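Local coordinates for iron binding protein FbpA (Mannheimia haemolytica, PDB 1Q35) that binds ferric iron in the periplasm and probably hands it on as the solute-binding component of a bacterial iron-uptake system, at residues Ser141-Val144 / Ser145-Ala149. Numbering follows the deposited sequence. Where two conformers were deposited one is given.
Sequences SYNV and SLFAA
The aromatic ring of F147 leans back along the helix over N143, the residue one turn earlier. With chi1 at -51°, CG lies beside the backbone N, and this sends the ring toward the preceding turn. There the carbonyl oxygen of N143 sits over one ring face, offset toward the rim, with F147 CG 3.2 Å from N143 O. Farther along the ring, F147 CE1 lies 3.8 Å from N143 CB. The same carbonyl accepts the amide of F147 (F147 N to N143 O 2.9 Å), nearly in line with its C=O, so one oxygen serves both a backbone bond and a ring contact. N143 OD1 is hydrogen-bonded to R103 NH1, and N143 ND2 to the carbonyl oxygen of S137.

These are the first turns of helix 141-168, joined by ordinary alpha-helical i to i+4 bonds, in a protein of the periplasmic-binding-protein clan. S145 N bonds S141 O at 2.9 Å, while the bond from L146 N to Y142 O is weak at 3.3 Å. S145 places CB 3.4 Å from S141 O, and its OG, beside the backbone N and anti to the carbonyl carbon, is hydrogen-bonded to D59 OD1 and S61 OG. The methyl of A148 rests 3.4 Å from V144 O, which also accepts the hydrogen bond from A148 N, and V144 packs on Y301 and A304 of helix 301-311. Within the first turn, the first side-chain bond of Y142 leads away from 145-149, and its side chain meets Y198 and Y199 of helix 198-205; all three tyrosines are ferric-ion ligands, although no iron is bound here and a formic acid molecule lies close to the Y142 side chain.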
# COMPACT_ATOMS: atom_id res chain seq x y z
N SER A 141 1.77 8.57 -1.59
CA SER A 141 0.63 8.25 -0.72
C SER A 141 0.90 7.14 0.28
O SER A 141 0.29 7.11 1.33
CB SER A 141 -0.62 7.94 -1.53
OG SER A 141 -0.48 6.75 -2.27
N TYR A 142 1.81 6.21 -0.01
CA TYR A 142 2.19 5.24 1.02
C TYR A 142 2.79 5.95 2.24
O TYR A 142 2.52 5.57 3.37
CB TYR A 142 3.21 4.23 0.50
CG TYR A 142 2.77 3.32 -0.63
CD1 TYR A 142 1.47 2.83 -0.72
CD2 TYR A 142 3.69 2.92 -1.59
CE1 TYR A 142 1.10 1.98 -1.74
CE2 TYR A 142 3.33 2.06 -2.62
CZ TYR A 142 2.03 1.60 -2.69
OH TYR A 142 1.62 0.74 -3.68
N ASN A 143 3.62 6.96 2.00
CA ASN A 143 4.16 7.76 3.09
C ASN A 143 3.11 8.64 3.75
O ASN A 143 3.01 8.69 4.96
CB ASN A 143 5.32 8.64 2.60
CG ASN A 143 6.59 7.85 2.34
OD1 ASN A 143 6.81 6.77 2.90
ND2 ASN A 143 7.44 8.40 1.48
N VAL A 144 2.31 9.34 2.96
CA VAL A 144 1.33 10.26 3.52
C VAL A 144 0.33 9.49 4.40
O VAL A 144 -0.03 9.97 5.46
CB VAL A 144 0.62 11.12 2.44
CG1 VAL A 144 -0.39 12.06 3.08
CG2 VAL A 144 1.65 11.92 1.63
N SER A 145 -0.09 8.30 3.99
CA SER A 145 -1.02 7.53 4.81
C SER A 145 -0.37 7.04 6.11
O SER A 145 -1.03 6.98 7.14
CB SER A 145 -1.64 6.38 4.02
OG SER A 145 -2.59 6.91 3.10
N LEU A 146 0.92 6.71 6.08
CA LEU A 146 1.65 6.44 7.32
C LEU A 146 1.63 7.67 8.24
O LEU A 146 1.33 7.56 9.42
CB LEU A 146 3.10 6.04 7.00
CG LEU A 146 4.07 5.97 8.18
CD1 LEU A 146 3.66 4.91 9.20
CD2 LEU A 146 5.48 5.71 7.68
N PHE A 147 1.95 8.84 7.70
CA PHE A 147 1.95 10.06 8.49
C PHE A 147 0.55 10.40 9.01
O PHE A 147 0.40 10.95 10.10
CB PHE A 147 2.53 11.25 7.69
CG PHE A 147 3.87 10.98 7.04
CD1 PHE A 147 4.19 11.61 5.86
CD2 PHE A 147 4.80 10.11 7.60
CE1 PHE A 147 5.41 11.39 5.23
CE2 PHE A 147 6.03 9.89 6.98
CZ PHE A 147 6.33 10.54 5.80
N ALA A 148 -0.47 10.05 8.23
CA ALA A 148 -1.86 10.25 8.62
C ALA A 148 -2.22 9.42 9.86
O ALA A 148 -2.87 9.92 10.77
CB ALA A 148 -2.78 9.90 7.47
N ALA A 149 -1.76 8.17 9.90
CA ALA A 149 -1.95 7.34 11.09
C ALA A 149 -1.24 7.99 12.28
O ALA A 149 -1.78 8.02 13.39
CB ALA A 149 -1.42 5.94 10.86